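Local atomic coordinates of bifunctional protein PutA (Bradyrhizobium diazoefficiens, PDB entry 6BSN), a protein that probably oxidises L-proline to L-glutamate in two steps, using FAD in its proline dehydrogenase part and NAD+ in its aldehyde dehydrogenase part. Residues F366-M371 / A497-I502; T646-G651 / T979-T984. The protein carries 1 engineered substitution. One frame throughout, in Å; residues are numbered along the deposited sequence.

Contact 1 involves the proline dehydrogenase part and contact 2 the aldehyde dehydrogenase part; their centres are about 48 Å apart and their nearest atoms about 32 Å apart. They follow one another along the sequence, contact 1 closing before contact 2 opens. Contact 1 joins the proline dehydrogenase barrel to a later loop beside the adenine end of the bound flavin. Contact 2 is a strand pair in the aldehyde dehydrogenase part. Its residues Met647 and Glu980 border a bound proline, in one of the remote proline sites of this structure. Another subunit reaches contact 2, whereas no other protein chain of the assembly touches contact 1.

Contact 1. Residues F366-M371 / A497-I502; sequences FTRKAM and AAHPRI. With FDA (dihydroflavine-adenine dinucleotide), chain C; SO4 (sulfate ion), chain I.
Thr367 OG1 accepts a hydrogen bond from His499 N at 2.8 Å, with an N-H...O angle of 166°. The bond ties a loop to the N-terminal end of helix 369-385 in the proline dehydrogenase barrel. Arg368 is the N-cap residue of that helix. The hydroxyl of Thr367 sits between its backbone N and carbonyl carbon (chi1 53°), and this turns OG1 to the loop. The carbonyl of the same residue serves the cofactor: FDA N6A donates to Thr367 O at 2.9 Å. One threonine therefore binds the adenine through its backbone and the loop through its side chain. His499 CB and its ring edge lie beside that carbonyl, with Thr367 O near the ring plane.

The aliphatic part of Arg368 runs along the loop. Arg368 CG meets Ala497 O at 3.3 Å and His499 CA at 3.6 Å. The chain then bends at chi3 (63°), and the sulfate lies at the edge of the guanidinium, in its plane. Arg368 NH2 donates to SO4 O3 at 2.7 Å and NE gives a longer bond to O4. Ala370 N also donates to SO4 O4, at 2.8 Å, so the anion sits at the start of the helix. The sulfate probably comes from the crystallisation liquor. Arg368 NH1 and NH2 also bond to Ala496 O and Ala490 O, respectively, which ties the guanidinium to helix 487-491 and to the residue just before the loop segment.

A water bridges the backbones, accepting from Thr367 N and donating to Ala497 O. From His499 to Ile502 the loop makes a type I turn. Arg501 N donates to His499 ND1 within the ring plane, which limits the rotation of the imidazole. Met371 SD packs against Ala497 CB at 3.9 Å.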
loop_
_atom_site.group_PDB
_atom_site.type_symbol
_atom_site.label_atom_id
_atom_site.label_comp_id
_atom_site.label_asym_id
_atom_site.label_seq_id
_atom_site.Cartn_x
_atom_site.Cartn_y
_atom_site.Cartn_z
ATOM N N PHE A 366 26.146 -23.907 5.984
ATOM C CA PHE A 366 25.537 -22.986 5.034
ATOM C C PHE A 366 24.024 -23.004 5.208
ATOM O O PHE A 366 23.444 -23.994 5.669
ATOM C CB PHE A 366 25.944 -23.362 3.599
ATOM C CG PHE A 366 27.452 -23.370 3.397
ATOM C CD1 PHE A 366 28.166 -22.174 3.386
ATOM C CD2 PHE A 366 28.148 -24.560 3.271
ATOM C CE1 PHE A 366 29.549 -22.174 3.231
ATOM C CE2 PHE A 366 29.529 -24.566 3.123
ATOM C CZ PHE A 366 30.232 -23.384 3.104
ATOM N N THR A 367 23.384 -21.882 4.854
ATOM C CA THR A 367 21.937 -21.745 4.966
ATOM C C THR A 367 21.253 -21.685 3.613
ATOM O O THR A 367 20.021 -21.701 3.556
ATOM C CB THR A 367 21.558 -20.495 5.788
ATOM O OG1 THR A 367 22.209 -19.329 5.257
ATOM C CG2 THR A 367 21.995 -20.658 7.226
ATOM N N ARG A 368 22.007 -21.663 2.530
ATOM C CA ARG A 368 21.458 -21.800 1.188
ATOM C C ARG A 368 21.940 -23.111 0.604
ATOM O O ARG A 368 23.137 -23.419 0.651
ATOM C CB ARG A 368 21.869 -20.635 0.278
ATOM C CG ARG A 368 21.025 -19.406 0.510
ATOM C CD ARG A 368 21.219 -18.390 -0.607
ATOM N NE ARG A 368 20.798 -18.873 -1.925
ATOM C CZ ARG A 368 20.935 -18.168 -3.049
ATOM N NH1 ARG A 368 21.473 -16.947 -3.014
ATOM N NH2 ARG A 368 20.531 -18.673 -4.210
ATOM N N LYS A 369 20.994 -23.878 0.071
ATOM C CA LYS A 369 21.284 -25.176 -0.514
ATOM C C LYS A 369 22.382 -25.097 -1.574
ATOM O O LYS A 369 23.278 -25.955 -1.621
ATOM C CB LYS A 369 19.994 -25.737 -1.113
ATOM C CG LYS A 369 19.827 -27.233 -0.990
ATOM C CD LYS A 369 20.553 -27.934 -2.087
ATOM C CE LYS A 369 20.061 -29.360 -2.263
ATOM N NZ LYS A 369 20.678 -29.884 -3.509
ATOM N N ALA A 370 22.318 -24.087 -2.450
ATOM C CA ALA A 370 23.328 -23.961 -3.505
ATOM C C ALA A 370 24.723 -23.762 -2.928
ATOM O O ALA A 370 25.712 -24.112 -3.583
ATOM C CB ALA A 370 22.992 -22.808 -4.461
ATOM N N MET A 371 24.826 -23.191 -1.717
ATOM C CA MET A 371 26.129 -23.063 -1.062
ATOM C C MET A 371 26.664 -24.434 -0.623
ATOM O O MET A 371 27.854 -24.728 -0.792
ATOM C CB MET A 371 26.036 -22.092 0.124
ATOM C CG MET A 371 26.096 -20.594 -0.247
ATOM S SD MET A 371 27.639 -20.103 -1.085
ATOM C CE MET A 371 28.871 -20.267 0.207
ATOM N N ALA A 497 25.281 -15.238 -0.301
ATOM C CA ALA A 497 25.576 -16.596 0.160
ATOM C C ALA A 497 24.616 -17.031 1.269
ATOM O O ALA A 497 23.998 -18.096 1.184
ATOM C CB ALA A 497 27.038 -16.691 0.616
ATOM N N ALA A 498 24.450 -16.205 2.298
ATOM C CA ALA A 498 23.539 -16.530 3.387
ATOM C C ALA A 498 22.080 -16.471 2.927
ATOM O O ALA A 498 21.716 -15.716 2.025
ATOM C CB ALA A 498 23.769 -15.580 4.561
ATOM N N HIS A 499 21.242 -17.295 3.540
ATOM C CA HIS A 499 19.832 -17.315 3.162
ATOM C C HIS A 499 19.126 -16.058 3.660
ATOM O O HIS A 499 19.180 -15.755 4.858
ATOM C CB HIS A 499 19.137 -18.548 3.723
ATOM C CG HIS A 499 17.815 -18.817 3.084
ATOM N ND1 HIS A 499 16.730 -17.985 3.246
ATOM C CD2 HIS A 499 17.415 -19.798 2.241
ATOM C CE1 HIS A 499 15.710 -18.450 2.549
ATOM N NE2 HIS A 499 16.097 -19.551 1.931
ATOM N N PRO A 500 18.389 -15.349 2.802
ATOM C CA PRO A 500 17.849 -14.044 3.219
ATOM C C PRO A 500 16.737 -14.143 4.240
ATOM O O PRO A 500 16.467 -13.149 4.920
ATOM C CB PRO A 500 17.336 -13.447 1.906
ATOM C CG PRO A 500 16.886 -14.687 1.124
ATOM C CD PRO A 500 17.909 -15.753 1.466
ATOM N N ARG A 501 16.079 -15.294 4.386
ATOM C CA ARG A 501 14.980 -15.413 5.337
ATOM C C ARG A 501 15.363 -16.176 6.603
ATOM O O ARG A 501 14.481 -16.600 7.355
ATOM C CB ARG A 501 13.765 -16.044 4.655
ATOM C CG ARG A 501 13.221 -15.160 3.511
ATOM C CD ARG A 501 11.956 -15.731 2.871
ATOM N NE ARG A 501 12.209 -16.978 2.148
ATOM C CZ ARG A 501 12.612 -17.040 0.880
ATOM N NH1 ARG A 501 12.820 -18.221 0.299
ATOM N NH2 ARG A 501 12.827 -15.919 0.197
ATOM N N ILE A 502 16.655 -16.321 6.882
ATOM C CA ILE A 502 17.092 -16.981 8.108
ATOM C C ILE A 502 17.973 -16.004 8.878
ATOM O O ILE A 502 19.117 -15.742 8.479
ATOM C CB ILE A 502 17.813 -18.312 7.817
ATOM C CG1 ILE A 502 16.861 -19.282 7.100
ATOM C CG2 ILE A 502 18.257 -18.962 9.111
ATOM C CD1 ILE A 502 17.473 -20.642 6.780
HETATM P PA FDA C . 20.383 -33.275 -2.258
HETATM O O1A FDA C . 18.882 -33.056 -2.601
HETATM O O2A FDA C . 21.394 -32.895 -3.187
HETATM O O5B FDA C . 20.941 -32.480 -1.139
HETATM C C5B FDA C . 20.222 -32.421 0.087
HETATM C C4B FDA C . 21.094 -31.804 1.177
HETATM O O4B FDA C . 21.325 -30.437 0.970
HETATM C C3B FDA C . 20.546 -31.867 2.567
HETATM O O3B FDA C . 20.721 -33.110 3.105
HETATM C C2B FDA C . 21.349 -30.840 3.257
HETATM O O2B FDA C . 22.572 -31.361 3.659
HETATM C C1B FDA C . 21.541 -29.812 2.191
HETATM N N9A FDA C . 20.640 -28.676 2.299
HETATM C C8A FDA C . 19.262 -28.645 2.144
HETATM N N7A FDA C . 18.830 -27.407 2.337
HETATM C C5A FDA C . 19.910 -26.578 2.630
HETATM C C6A FDA C . 20.063 -25.233 2.912
HETATM N N6A FDA C . 18.924 -24.359 2.939
HETATM N N1A FDA C . 21.282 -24.725 3.154
HETATM C C2A FDA C . 22.384 -25.502 3.144
HETATM N N3A FDA C . 22.264 -26.827 2.862
HETATM C C4A FDA C . 21.078 -27.376 2.607
HETATM N N1 FDA C . 24.918 -37.466 6.283
HETATM C C2 FDA C . 25.667 -37.077 7.435
HETATM O O2 FDA C . 25.396 -35.844 7.974
HETATM N N3 FDA C . 26.647 -37.945 7.985
HETATM C C4 FDA C . 26.881 -39.199 7.386
HETATM O O4 FDA C . 27.824 -40.057 7.889
HETATM C C4X FDA C . 26.104 -39.598 6.179
HETATM N N5 FDA C . 26.308 -40.890 5.589
HETATM C C5X FDA C . 25.682 -41.162 4.304
HETATM C C6 FDA C . 26.046 -42.421 3.577
HETATM C C7 FDA C . 25.483 -42.640 2.291
HETATM C C7M FDA C . 25.840 -43.899 1.549
HETATM C C8 FDA C . 24.587 -41.682 1.705
HETATM C C8M FDA C . 23.973 -41.887 0.341
HETATM C C9 FDA C . 24.250 -40.502 2.401
HETATM C C9A FDA C . 24.829 -40.258 3.742
HETATM N N10 FDA C . 24.412 -39.089 4.492
HETATM C C10 FDA C . 25.163 -38.748 5.663
HETATM C "C1'" FDA C . 23.246 -38.268 4.118
HETATM C "C2'" FDA C . 23.675 -37.056 3.308
HETATM O "O2'" FDA C . 24.405 -36.186 4.098
HETATM C "C3'" FDA C . 22.471 -36.329 2.734
HETATM O "O3'" FDA C . 21.691 -35.975 3.799
HETATM C "C4'" FDA C . 21.582 -37.112 1.767
HETATM O "O4'" FDA C . 22.314 -38.079 1.091
HETATM C "C5'" FDA C . 20.943 -36.188 0.737
HETATM O "O5'" FDA C . 21.925 -35.423 0.064
HETATM P P FDA C . 22.128 -35.432 -1.532
HETATM O O1P FDA C . 23.527 -35.065 -2.120
HETATM O O2P FDA C . 21.569 -36.862 -1.857
HETATM O O3P FDA C . 20.737 -34.699 -1.993
HETATM S S SO4 I . 19.099 -22.056 -3.065
HETATM O O1 SO4 I . 18.824 -23.369 -3.630
HETATM O O2 SO4 I . 18.029 -21.624 -2.168
HETATM O O3 SO4 I . 19.225 -21.086 -4.157
HETATM O O4 SO4 I . 20.360 -22.077 -2.325
HETATM O O HOH W 1 25.056 -19.960 2.885
#

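Contact 2. Residues T646-G651 / T979-T984; sequences TMRGRG and TEQTVT. With PRO (proline), chain E.
An antiparallel strand pair in the aldehyde dehydrogenase part joins segment 646-651 to segment 979-984, consistent with the oligomerisation flap of this family. Thr646 with Gln981 and Arg648 with Thr979 are hydrogen-bonded pairs; Met647 with Glu980 between them is a non-hydrogen-bonded pair. Thr646 N to Gln981 O and Arg648 N to Thr979 O both measure 2.9 Å. The strand directions differ by 134°, so the pair is well twisted.

Thr646, Arg648, Thr979 and Gln981 share one face. Arg648 NH2 donates to Gln981 OE1 at 2.9 Å, from the guanidinium edge, with the two planes 76° apart. The bond is bent, at 143°. Gln981 NE2 goes instead to Val937 O of the second subunit, which settles which way the amide is turned. Met647 and Glu980 run side by side on the other face and border the bound proline. Met647 SD touches PRO CD at 3.7 Å and Glu980 CG touches PRO CG at 3.8 Å. Arg650 comes across Thr979 at about a right angle, its guanidinium face over CB.

Glu980 OE2 bonds to Lys967 N of the second subunit. Residues 982-984 pair in parallel with a strand of that subunit, extending the sheet across the interface. Within the chain, Met647 packs on helix 604-629, and strand 641-656 also pairs with strands 679-683 and 730-734.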
loop_
_atom_site.group_PDB
_atom_site.type_symbol
_atom_site.label_atom_id
_atom_site.label_comp_id
_atom_site.label_asym_id
_atom_site.label_seq_id
_atom_site.Cartn_x
_atom_site.Cartn_y
_atom_site.Cartn_z
ATOM N N THR A 646 -3.698 5.687 30.408
ATOM C CA THR A 646 -2.289 5.497 30.694
ATOM C C THR A 646 -2.160 4.490 31.824
ATOM O O THR A 646 -3.147 4.057 32.429
ATOM C CB THR A 646 -1.602 6.816 31.085
ATOM O OG1 THR A 646 -2.418 7.534 32.025
ATOM C CG2 THR A 646 -1.317 7.708 29.861
ATOM N N MET A 647 -0.922 4.146 32.131
ATOM C CA MET A 647 -0.616 3.302 33.267
ATOM C C MET A 647 0.572 3.913 33.986
ATOM O O MET A 647 1.499 4.406 33.348
ATOM C CB MET A 647 -0.308 1.867 32.820
ATOM C CG MET A 647 -1.539 1.071 32.443
ATOM S SD MET A 647 -1.138 -0.660 32.165
ATOM C CE MET A 647 -0.540 -0.572 30.477
ATOM N N ARG A 648 0.546 3.900 35.310
ATOM C CA ARG A 648 1.635 4.512 36.051
ATOM C C ARG A 648 2.017 3.626 37.222
ATOM O O ARG A 648 1.263 2.738 37.631
ATOM C CB ARG A 648 1.270 5.936 36.512
ATOM C CG ARG A 648 -0.085 6.079 37.173
ATOM C CD ARG A 648 -0.537 7.565 37.206
ATOM N NE ARG A 648 0.280 8.428 38.064
ATOM C CZ ARG A 648 0.262 9.771 38.042
ATOM N NH1 ARG A 648 1.037 10.463 38.874
ATOM N NH2 ARG A 648 -0.504 10.436 37.178
ATOM N N GLY A 649 3.214 3.865 37.746
ATOM C CA GLY A 649 3.698 3.090 38.869
ATOM C C GLY A 649 2.737 3.109 40.036
ATOM O O GLY A 649 1.983 4.064 40.193
ATOM N N ARG A 650 2.748 2.067 40.860
ATOM C CA ARG A 650 1.832 1.985 41.991
ATOM C C ARG A 650 2.416 2.591 43.255
ATOM O O ARG A 650 1.674 3.181 44.049
ATOM C CB ARG A 650 1.459 0.527 42.278
ATOM C CG ARG A 650 0.645 -0.146 41.212
ATOM C CD ARG A 650 0.219 -1.551 41.648
ATOM N NE ARG A 650 -1.030 -1.917 40.996
ATOM C CZ ARG A 650 -2.232 -1.641 41.495
ATOM N NH1 ARG A 650 -2.351 -1.021 42.666
ATOM N NH2 ARG A 650 -3.320 -1.992 40.824
ATOM N N GLY A 651 3.723 2.431 43.467
ATOM C CA GLY A 651 4.360 2.808 44.718
ATOM C C GLY A 651 5.645 2.042 44.973
ATOM O O GLY A 651 6.496 1.939 44.083
ATOM N N THR A 979 -0.955 0.850 37.725
ATOM C CA THR A 979 -2.364 1.158 37.859
ATOM C C THR A 979 -2.768 2.033 36.679
ATOM O O THR A 979 -1.936 2.737 36.111
ATOM C CB THR A 979 -2.656 1.845 39.223
ATOM O OG1 THR A 979 -4.068 1.910 39.451
ATOM C CG2 THR A 979 -2.077 3.239 39.280
ATOM N N GLU A 980 -4.036 1.956 36.290
ATOM C CA GLU A 980 -4.530 2.667 35.120
ATOM C C GLU A 980 -4.996 4.075 35.484
ATOM O O GLU A 980 -5.446 4.324 36.602
ATOM C CB GLU A 980 -5.705 1.926 34.496
ATOM C CG GLU A 980 -5.414 0.544 33.945
ATOM C CD GLU A 980 -6.700 -0.242 33.761
ATOM O OE1 GLU A 980 -7.288 -0.170 32.669
ATOM O OE2 GLU A 980 -7.162 -0.886 34.725
ATOM N N GLN A 981 -4.947 4.981 34.507
ATOM C CA GLN A 981 -5.479 6.324 34.699
ATOM C C GLN A 981 -6.182 6.779 33.431
ATOM O O GLN A 981 -5.612 6.724 32.336
ATOM C CB GLN A 981 -4.372 7.308 35.082
ATOM C CG GLN A 981 -4.842 8.721 35.274
ATOM C CD GLN A 981 -3.868 9.516 36.098
ATOM O OE1 GLN A 981 -2.862 9.989 35.585
ATOM N NE2 GLN A 981 -4.150 9.650 37.398
ATOM N N THR A 982 -7.417 7.220 33.577
ATOM C CA THR A 982 -8.145 7.828 32.482
ATOM C C THR A 982 -8.147 9.337 32.698
ATOM O O THR A 982 -8.401 9.803 33.813
ATOM C CB THR A 982 -9.570 7.289 32.419
ATOM O OG1 THR A 982 -9.527 5.861 32.417
ATOM C CG2 THR A 982 -10.280 7.777 31.173
ATOM N N VAL A 983 -7.811 10.091 31.654
ATOM C CA VAL A 983 -7.935 11.544 31.651
ATOM C C VAL A 983 -8.948 11.912 30.576
ATOM O O VAL A 983 -8.760 11.593 29.391
ATOM C CB VAL A 983 -6.596 12.256 31.406
ATOM C CG1 VAL A 983 -6.842 13.779 31.202
ATOM C CG2 VAL A 983 -5.642 12.003 32.534
ATOM N N THR A 984 -10.014 12.578 30.997
ATOM C CA THR A 984 -11.114 13.001 30.148
ATOM C C THR A 984 -11.163 14.516 30.178
ATOM O O THR A 984 -11.394 15.099 31.236
ATOM C CB THR A 984 -12.436 12.444 30.666
ATOM O OG1 THR A 984 -12.335 11.034 30.741
ATOM C CG2 THR A 984 -13.604 12.851 29.775
HETATM N N PRO E . -2.814 -3.055 36.280
HETATM C CA PRO E . -4.061 -3.791 36.301
HETATM C C PRO E . -3.840 -5.188 36.916
HETATM O O PRO E . -4.031 -6.241 36.236
HETATM C CB PRO E . -4.604 -3.883 34.897
HETATM C CG PRO E . -3.812 -2.863 34.103
HETATM C CD PRO E . -2.830 -2.213 35.126
HETATM O OXT PRO E . -3.459 -5.253 38.117
HETATM O O HOH W 2 -4.258 9.046 31.246
HETATM O O HOH W 3 -5.770 0.147 40.898
#